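Local coordinates for protein CsuE (Acinetobacter baumannii, PDB 6FJY) that serves as the tip adhesion subunit of archaic chaperone-usher Csu pili, which probably attach cells during biofilm formation, and is here bound to its chaperone CsuC, at residues 225-228 with 232-235; 251-256 with 286-291; 204-209 with 306-311; 116-121 with 210-215. One frame throughout, in Å; residues are numbered along the deposited sequence.

Contact 1: 225-228 with 232-235; sequences SPQN and RAMK
Where the chain turns from strand 217-220 into strand 233-236 of the C-terminal Ig-like domain, Ser225 and Gln227 of the connecting loop lie against Ala233 at the start of the new strand. The methyl group of Ala233 is the focal point, since its CB points to the loop and sits 3.4 Å from the carbonyl O of Ser225. Gln227 comes to the same methyl from another direction, its CG 3.8 Å from Ala233 CB. A bend at chi2 (-66°) folds the rest of this chain back, which leaves the amide nitrogen NE2 4.1 Å from Ala233 CB. Ser225 in turn faces the strand with its own side chain: CB is 3.5 Å from the carbonyl O of Ala233. Ser225 OG, beside the backbone N (chi1 -41°), ends 3.5 Å from Lys235 CB. No hydrogen bond links the two segments, so van der Waals contact carries the association, and Phe242 of the adjoining strand 242-249 lines the same place. Arg232 leads away from the loop to a salt bridge with Asp246 and to the carbonyls of Asn221 and Trp256. Methyl-sized contacts of this kind illustrate how an interstrand loop folds back on the strand it enters, here in the beta sandwich of an Ig-like pilus subunit.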
# COMPACT_ATOMS: atom_id res chain seq x y z
N SER D 225 30.64 -9.38 -8.82
CA SER D 225 32.04 -9.80 -8.82
C SER D 225 32.82 -9.13 -7.70
O SER D 225 33.81 -8.43 -7.95
CB SER D 225 32.68 -9.49 -10.17
OG SER D 225 31.80 -9.78 -11.24
N PRO D 226 32.41 -9.33 -6.43
CA PRO D 226 33.16 -8.70 -5.33
C PRO D 226 34.50 -9.37 -5.09
O PRO D 226 34.57 -10.44 -4.49
CB PRO D 226 32.22 -8.87 -4.13
CG PRO D 226 31.44 -10.09 -4.44
CD PRO D 226 31.28 -10.13 -5.93
N GLN D 227 35.58 -8.74 -5.57
CA GLN D 227 36.92 -9.19 -5.22
C GLN D 227 37.06 -9.25 -3.70
O GLN D 227 37.28 -10.33 -3.13
CB GLN D 227 37.96 -8.26 -5.84
CG GLN D 227 37.83 -8.11 -7.36
CD GLN D 227 38.12 -9.41 -8.10
OE1 GLN D 227 39.24 -9.92 -8.08
NE2 GLN D 227 37.10 -9.95 -8.77
N ASN D 228 36.92 -8.10 -3.04
CA ASN D 228 36.72 -8.00 -1.59
C ASN D 228 36.56 -6.53 -1.19
O ASN D 228 35.44 -6.01 -1.12
CB ASN D 228 37.86 -8.64 -0.79
CG ASN D 228 39.20 -8.50 -1.48
OD1 ASN D 228 39.48 -7.51 -2.15
ND2 ASN D 228 40.05 -9.52 -1.32
N ARG D 232 34.10 -4.13 -5.29
CA ARG D 232 33.34 -4.17 -6.54
C ARG D 232 34.27 -4.32 -7.74
O ARG D 232 35.39 -3.82 -7.73
CB ARG D 232 32.50 -2.90 -6.71
CG ARG D 232 31.32 -2.77 -5.76
CD ARG D 232 30.98 -1.30 -5.51
NE ARG D 232 29.82 -1.16 -4.65
CZ ARG D 232 29.49 -0.05 -3.98
NH1 ARG D 232 30.25 1.03 -4.07
NH2 ARG D 232 28.41 -0.04 -3.22
N ALA D 233 33.78 -5.01 -8.77
CA ALA D 233 34.56 -5.19 -9.99
C ALA D 233 33.60 -5.48 -11.13
O ALA D 233 32.52 -6.05 -10.93
CB ALA D 233 35.60 -6.31 -9.84
N MET D 234 33.99 -5.06 -12.33
CA MET D 234 33.24 -5.33 -13.55
C MET D 234 33.87 -6.53 -14.23
O MET D 234 35.05 -6.49 -14.60
CB MET D 234 33.24 -4.12 -14.48
CG MET D 234 32.61 -2.90 -13.88
SD MET D 234 33.31 -1.37 -14.48
CE MET D 234 32.40 -1.23 -15.98
N LYS D 235 33.11 -7.61 -14.36
CA LYS D 235 33.64 -8.81 -14.99
C LYS D 235 33.63 -8.63 -16.49
O LYS D 235 32.75 -7.96 -17.05
CB LYS D 235 32.83 -10.04 -14.58
CG LYS D 235 33.35 -11.35 -15.14
CD LYS D 235 32.32 -12.46 -14.90
CE LYS D 235 32.24 -13.43 -16.07
NZ LYS D 235 33.52 -14.15 -16.31

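Contact 2: 251-256 with 286-291; sequences SSNDRW and TTKIVD
Lys288 and Asn253 cross at about a right angle, the lysine reaching out from its strand and the asparagine side chain coming over from the loop. Beyond CG the lysine is fully extended, and it carries its ammonium group toward two oxygens of the loop, both on the same side of it. Lys288 NZ lies 3.6 Å from the carbonyl O of Ser252, and a second approach is made by Asn253, whose OD1 is 3.7 Å from Lys288 NZ. Both separations are long for hydrogen bonds, so the attraction is probably electrostatic and soft, as befits a contact at the surface. The same lysine makes a cation-pi interaction with Phe248. Two residues earlier, Thr286 projects from the same face of the strand, and its OG1, beside the backbone N (chi1 -63°), comes within 4.2 Å of Ser251 CA. That hydroxyl is hydrogen-bonded to the carbonyl O of Asn250, just ahead of the loop segment. The setting is an antiparallel pair in the Ig-like beta sandwich: strand 242-249 pairs with strand 279-289 through Phe248 with Thr286 and Asp246 with Lys288, and the loop 251-256 leaves the end of the first strand to bend back past the second. Thr287, on the other face of its strand, packs on Tyr245 and Phe190. Ser252 turns away from strand 279-289, and its OG is hydrogen-bonded to the carbonyl O of Lys249.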
# COMPACT_ATOMS: atom_id res chain seq x y z
N SER D 251 30.43 14.23 -5.32
CA SER D 251 31.79 14.26 -5.84
C SER D 251 32.83 13.98 -4.76
O SER D 251 33.95 14.47 -4.84
CB SER D 251 32.09 15.61 -6.50
OG SER D 251 31.23 15.87 -7.60
N SER D 252 32.46 13.21 -3.74
CA SER D 252 33.26 13.05 -2.53
C SER D 252 33.93 11.68 -2.48
O SER D 252 33.97 10.94 -3.47
CB SER D 252 32.39 13.31 -1.29
OG SER D 252 31.38 12.33 -1.16
N ASN D 253 34.46 11.34 -1.31
CA ASN D 253 35.13 10.07 -1.07
C ASN D 253 34.32 9.13 -0.18
O ASN D 253 34.77 8.02 0.09
CB ASN D 253 36.51 10.29 -0.42
CG ASN D 253 37.52 10.89 -1.37
OD1 ASN D 253 37.43 10.72 -2.59
ND2 ASN D 253 38.51 11.60 -0.82
N ASP D 254 33.15 9.56 0.29
CA ASP D 254 32.30 8.70 1.10
C ASP D 254 31.79 7.56 0.23
O ASP D 254 31.19 7.79 -0.83
CB ASP D 254 31.14 9.48 1.68
CG ASP D 254 31.54 10.30 2.88
OD1 ASP D 254 32.70 10.17 3.32
OD2 ASP D 254 30.69 11.08 3.38
N ARG D 255 32.04 6.32 0.65
CA ARG D 255 31.59 5.18 -0.13
C ARG D 255 30.08 4.96 0.04
O ARG D 255 29.55 5.06 1.15
CB ARG D 255 32.36 3.93 0.29
CG ARG D 255 32.22 2.84 -0.72
CD ARG D 255 32.99 1.59 -0.34
NE ARG D 255 32.82 0.56 -1.35
CZ ARG D 255 31.99 -0.47 -1.22
NH1 ARG D 255 31.28 -0.61 -0.11
NH2 ARG D 255 31.88 -1.37 -2.19
N TRP D 256 29.39 4.69 -1.07
CA TRP D 256 27.96 4.35 -1.08
C TRP D 256 27.86 2.84 -1.14
O TRP D 256 28.05 2.23 -2.19
CB TRP D 256 27.24 5.00 -2.26
CG TRP D 256 25.78 4.94 -2.20
CD1 TRP D 256 25.02 4.40 -1.20
CD2 TRP D 256 24.86 5.47 -3.16
NE1 TRP D 256 23.68 4.56 -1.48
CE2 TRP D 256 23.56 5.22 -2.68
CE3 TRP D 256 25.02 6.13 -4.38
CZ2 TRP D 256 22.42 5.59 -3.39
CZ3 TRP D 256 23.88 6.52 -5.08
CH2 TRP D 256 22.60 6.24 -4.58
N THR D 286 29.33 9.09 -8.14
CA THR D 286 30.46 9.01 -9.05
C THR D 286 30.96 7.58 -9.07
O THR D 286 31.21 6.99 -8.02
CB THR D 286 31.57 9.96 -8.64
OG1 THR D 286 31.10 11.31 -8.71
CG2 THR D 286 32.76 9.80 -9.55
N THR D 287 31.10 7.03 -10.28
CA THR D 287 31.60 5.68 -10.50
C THR D 287 33.03 5.81 -11.02
O THR D 287 33.25 6.33 -12.12
CB THR D 287 30.70 4.93 -11.48
OG1 THR D 287 29.33 5.10 -11.10
CG2 THR D 287 31.04 3.46 -11.50
N LYS D 288 34.00 5.36 -10.22
CA LYS D 288 35.41 5.48 -10.54
C LYS D 288 36.04 4.10 -10.73
O LYS D 288 35.57 3.10 -10.18
CB LYS D 288 36.18 6.22 -9.44
CG LYS D 288 35.71 7.63 -9.12
CD LYS D 288 36.35 8.14 -7.82
CE LYS D 288 35.79 9.52 -7.41
NZ LYS D 288 36.32 10.01 -6.10
N ILE D 289 37.13 4.07 -11.50
CA ILE D 289 37.96 2.89 -11.69
C ILE D 289 39.10 2.91 -10.67
O ILE D 289 39.47 3.96 -10.14
CB ILE D 289 38.50 2.81 -13.14
CG1 ILE D 289 37.35 2.92 -14.15
CG2 ILE D 289 39.26 1.52 -13.38
CD1 ILE D 289 36.58 1.63 -14.35
N VAL D 290 39.65 1.73 -10.38
CA VAL D 290 40.81 1.56 -9.51
C VAL D 290 41.57 0.32 -9.97
O VAL D 290 40.98 -0.63 -10.49
CB VAL D 290 40.38 1.46 -8.03
CG1 VAL D 290 39.09 0.66 -7.90
CG2 VAL D 290 41.48 0.84 -7.17
N ASP D 291 42.90 0.35 -9.80
CA ASP D 291 43.84 -0.63 -10.36
C ASP D 291 43.85 -0.46 -11.88
O ASP D 291 43.01 0.28 -12.42
CB ASP D 291 43.50 -2.06 -9.89
CG ASP D 291 43.14 -3.02 -11.02
OD1 ASP D 291 42.13 -2.79 -11.73
OD2 ASP D 291 43.85 -4.04 -11.19

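Contact 3: 204-209 with 306-311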
# COMPACT_ATOMS: atom_id res chain seq x y z
N SER D 204 26.82 10.31 -12.28
CA SER D 204 25.42 10.08 -12.65
C SER D 204 24.51 10.38 -11.47
O SER D 204 24.92 11.07 -10.52
CB SER D 204 25.22 8.65 -13.15
OG SER D 204 23.87 8.42 -13.53
N SER D 205 23.28 9.87 -11.50
CA SER D 205 22.34 10.14 -10.43
C SER D 205 21.23 9.09 -10.44
O SER D 205 20.99 8.41 -11.44
CB SER D 205 21.75 11.55 -10.56
OG SER D 205 20.92 11.69 -11.70
N MET D 206 20.57 8.97 -9.29
CA MET D 206 19.36 8.19 -9.13
C MET D 206 18.24 9.12 -8.68
O MET D 206 18.49 10.14 -8.03
CB MET D 206 19.54 7.06 -8.10
CG MET D 206 20.49 5.96 -8.54
SD MET D 206 20.85 4.81 -7.23
CE MET D 206 19.24 4.72 -6.54
N GLY D 207 17.01 8.78 -9.06
CA GLY D 207 15.86 9.59 -8.71
C GLY D 207 14.77 8.79 -8.03
O GLY D 207 14.38 7.72 -8.51
N ILE D 208 14.27 9.29 -6.90
CA ILE D 208 13.20 8.64 -6.15
C ILE D 208 12.08 9.65 -5.88
O ILE D 208 12.31 10.67 -5.22
CB ILE D 208 13.70 8.02 -4.84
CG1 ILE D 208 14.77 6.98 -5.15
CG2 ILE D 208 12.54 7.40 -4.07
CD1 ILE D 208 15.32 6.26 -3.96
N ARG D 209 10.89 9.36 -6.39
CA ARG D 209 9.71 10.19 -6.20
C ARG D 209 8.80 9.49 -5.19
O ARG D 209 8.30 8.39 -5.45
CB ARG D 209 8.98 10.42 -7.53
CG ARG D 209 9.87 11.04 -8.60
CD ARG D 209 9.16 11.14 -9.94
NE ARG D 209 7.81 11.68 -9.79
CZ ARG D 209 6.70 11.04 -10.16
NH1 ARG D 209 6.77 9.84 -10.72
NH2 ARG D 209 5.52 11.62 -9.97
N VAL D 306 24.73 -3.91 -9.78
CA VAL D 306 24.67 -3.52 -8.38
C VAL D 306 23.22 -3.51 -7.93
O VAL D 306 22.35 -2.96 -8.62
CB VAL D 306 25.31 -2.13 -8.16
CG1 VAL D 306 25.06 -1.66 -6.74
CG2 VAL D 306 26.80 -2.19 -8.43
N THR D 307 22.96 -4.14 -6.78
CA THR D 307 21.63 -4.16 -6.20
C THR D 307 21.40 -2.86 -5.44
O THR D 307 22.15 -2.53 -4.51
CB THR D 307 21.46 -5.37 -5.29
OG1 THR D 307 21.54 -6.57 -6.07
CG2 THR D 307 20.12 -5.34 -4.59
N VAL D 308 20.41 -2.08 -5.88
CA VAL D 308 19.94 -0.90 -5.16
C VAL D 308 18.84 -1.35 -4.20
O VAL D 308 17.76 -1.75 -4.62
CB VAL D 308 19.41 0.18 -6.11
CG1 VAL D 308 19.05 1.43 -5.31
CG2 VAL D 308 20.41 0.50 -7.20
N GLN D 309 19.12 -1.28 -2.90
CA GLN D 309 18.14 -1.61 -1.88
C GLN D 309 17.48 -0.33 -1.36
O GLN D 309 18.18 0.61 -0.97
CB GLN D 309 18.76 -2.38 -0.72
CG GLN D 309 17.75 -2.84 0.31
CD GLN D 309 18.39 -3.61 1.44
OE1 GLN D 309 19.43 -3.21 1.96
NE2 GLN D 309 17.77 -4.71 1.83
N VAL D 310 16.15 -0.30 -1.39
CA VAL D 310 15.37 0.75 -0.76
C VAL D 310 14.60 0.11 0.38
O VAL D 310 13.78 -0.79 0.17
CB VAL D 310 14.45 1.45 -1.76
CG1 VAL D 310 13.70 2.61 -1.11
CG2 VAL D 310 15.26 1.96 -2.91
N GLU D 311 14.91 0.51 1.61
CA GLU D 311 14.33 -0.09 2.80
C GLU D 311 13.38 0.91 3.44
O GLU D 311 13.76 2.06 3.73
CB GLU D 311 15.41 -0.52 3.80
CG GLU D 311 14.86 -1.28 5.01
CD GLU D 311 15.91 -2.17 5.68
OE1 GLU D 311 17.02 -1.67 5.97
OE2 GLU D 311 15.61 -3.36 5.91
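Strands 204-209 and 306-311 run in roughly the same direction about a sheet-to-sheet spacing apart, with the CA atoms of Met206 and Val308 9.9 Å from each other and those of Ile208 and Val310 9.8 Å. This is the face-to-face layering of a beta sandwich, in which alternate residues of each strand turn inward and the core is filled by side chains alone. Val218 of strand 217-220 and Phe285 of strand 279-289 help to close the layer around these four residues. Strand 306-311 also pairs in parallel with a strand of the chaperone CsuC, so its sheet continues into the other chain, as in donor-strand complementation; outward-facing Thr307 and Glu311 are hydrogen-bonded to Gln113 and Ser117 of CsuC. Inside, Ile208 and Val310 meet more loosely, CD1 of the isoleucine lying 4.4 Å from CG2 of the valine. Met206 and Val308 approach tip to tip: the methionine bends at its last torsion (chi3 40°), and the valine has CG1 anti to its backbone nitrogen (chi1 -175°), so that Met206 CE ends 3.5 Å from Val308 CG1.

Contact 4: 116-121 with 210-215; sequences VSPGVY and CSVNTP
Val212 CG2 sits against two residues at once, 3.7 Å from Ser117 CB and 3.8 Å from Pro118 CD. Its chi1 of -70° places this methyl between the backbone N and the carbonyl carbon, facing segment 116-121, and the valine side chain crosses the proline ring obliquely. The other part of the ring meets Ser211, with Pro118 CG 3.8 Å from Ser211 CB. Behind this small apolar patch each backbone is tied by hydroxyl groups. Ser211 OG donates to Thr214 OG1, and Thr214 OG1 in turn donates a hydrogen bond to the carbonyl O of Val212 at 2.9 Å, approaching from well above the carbonyl plane. Ser211 OG is also bonded to the amide N of Asp180. The contact lies at the junction of the two beta-rich domains: Pro118 immediately precedes strand 119-136 of the N-terminal domain, whereas 210-215 is a loop of the C-terminal one. Strand 167-184 runs past both, pairing with Gly119 through Val177 and with Ser211 through Asp180, and the Cys181-Cys210 disulfide ties that strand to the start of the loop. On the N-terminal side, Tyr121 OH donates to the carbonyl O of Ser117 at 2.6 Å, tilted 24° from the carbonyl plane, while Ser117 OG is hydrogen-bonded to Glu66. Farther out, Asn213 and Thr214 pack on Gln231 and Ile8 of the chaperone CsuC.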
# COMPACT_ATOMS: atom_id res chain seq x y z
N VAL D 116 -2.41 14.62 -2.77
CA VAL D 116 -2.79 14.70 -1.36
C VAL D 116 -1.91 13.75 -0.55
O VAL D 116 -1.33 12.80 -1.08
CB VAL D 116 -4.29 14.36 -1.16
CG1 VAL D 116 -4.49 12.88 -0.84
CG2 VAL D 116 -4.88 15.24 -0.09
N SER D 117 -1.79 14.04 0.74
CA SER D 117 -0.92 13.26 1.61
C SER D 117 -1.55 11.91 1.95
O SER D 117 -2.77 11.77 1.92
CB SER D 117 -0.63 14.03 2.90
OG SER D 117 -1.81 14.24 3.64
N PRO D 118 -0.73 10.90 2.24
CA PRO D 118 -1.28 9.62 2.68
C PRO D 118 -2.01 9.77 4.00
O PRO D 118 -1.65 10.59 4.85
CB PRO D 118 -0.05 8.72 2.81
CG PRO D 118 1.02 9.38 2.03
CD PRO D 118 0.74 10.85 2.12
N GLY D 119 -3.05 8.97 4.17
CA GLY D 119 -3.89 9.03 5.34
C GLY D 119 -5.28 8.55 4.99
O GLY D 119 -5.56 8.15 3.86
N VAL D 120 -6.15 8.58 5.99
CA VAL D 120 -7.54 8.19 5.78
C VAL D 120 -8.36 9.44 5.46
O VAL D 120 -8.12 10.52 6.00
CB VAL D 120 -8.11 7.45 7.01
CG1 VAL D 120 -8.16 8.37 8.22
CG2 VAL D 120 -9.47 6.90 6.68
N TYR D 121 -9.30 9.28 4.53
CA TYR D 121 -10.09 10.39 4.01
C TYR D 121 -11.56 9.99 4.08
O TYR D 121 -12.01 9.15 3.29
CB TYR D 121 -9.65 10.74 2.59
CG TYR D 121 -8.31 11.46 2.55
CD1 TYR D 121 -7.13 10.78 2.80
CD2 TYR D 121 -8.24 12.81 2.26
CE1 TYR D 121 -5.91 11.43 2.77
CE2 TYR D 121 -7.02 13.47 2.23
CZ TYR D 121 -5.85 12.77 2.49
OH TYR D 121 -4.64 13.43 2.45
N CYS D 210 8.60 10.14 -4.04
CA CYS D 210 7.88 9.57 -2.93
C CYS D 210 6.80 10.54 -2.48
O CYS D 210 6.90 11.76 -2.68
CB CYS D 210 8.82 9.24 -1.75
SG CYS D 210 9.82 7.76 -1.88
N SER D 211 5.74 10.00 -1.88
CA SER D 211 4.77 10.83 -1.18
C SER D 211 5.43 11.48 0.03
O SER D 211 6.53 11.12 0.45
CB SER D 211 3.57 9.99 -0.76
OG SER D 211 4.00 8.72 -0.30
N VAL D 212 4.74 12.48 0.60
CA VAL D 212 5.29 13.16 1.77
C VAL D 212 5.46 12.17 2.92
O VAL D 212 4.83 11.10 2.96
CB VAL D 212 4.44 14.36 2.23
CG1 VAL D 212 4.53 15.50 1.22
CG2 VAL D 212 3.00 13.94 2.45
N ASN D 213 6.34 12.52 3.85
CA ASN D 213 6.86 11.61 4.87
C ASN D 213 7.51 10.46 4.11
O ASN D 213 8.36 10.72 3.24
CB ASN D 213 5.75 11.24 5.83
CG ASN D 213 5.00 12.46 6.31
OD1 ASN D 213 3.77 12.51 6.28
ND2 ASN D 213 5.75 13.48 6.73
N THR D 214 7.15 9.20 4.37
CA THR D 214 7.68 8.05 3.65
C THR D 214 9.20 8.08 3.60
O THR D 214 9.80 8.27 2.54
CB THR D 214 7.15 7.99 2.22
OG1 THR D 214 5.79 8.42 2.20
CG2 THR D 214 7.24 6.56 1.71
N PRO D 215 9.86 7.92 4.74
CA PRO D 215 11.32 7.89 4.74
C PRO D 215 11.81 6.53 4.26
O PRO D 215 11.08 5.55 4.28
CB PRO D 215 11.67 8.12 6.21
CG PRO D 215 10.53 7.45 6.93
CD PRO D 215 9.30 7.58 6.05

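Overall arrangement
Contacts 1, 2 and 3 belong to the C-terminal Ig-like domain, with contact 4 at its junction with the N-terminal one. Contact 3 spans the sandwich core, and contacts 1 and 2, whose centres are 14 Å apart, follow one another along the chain between its two strands. They are joined by Arg232, whose NH2 probably bonds to Trp256 O, while Trp256 also packs on Met206 of contact 3, 16 Å from contact 2 between centres. Contacts 4 and 3 cross along the chain, their segments alternating, and 210-215 follows directly on 204-209. The centre of contact 4 is 39 Å from that of contact 1, so the series runs from the interdomain junction to the domain's far end.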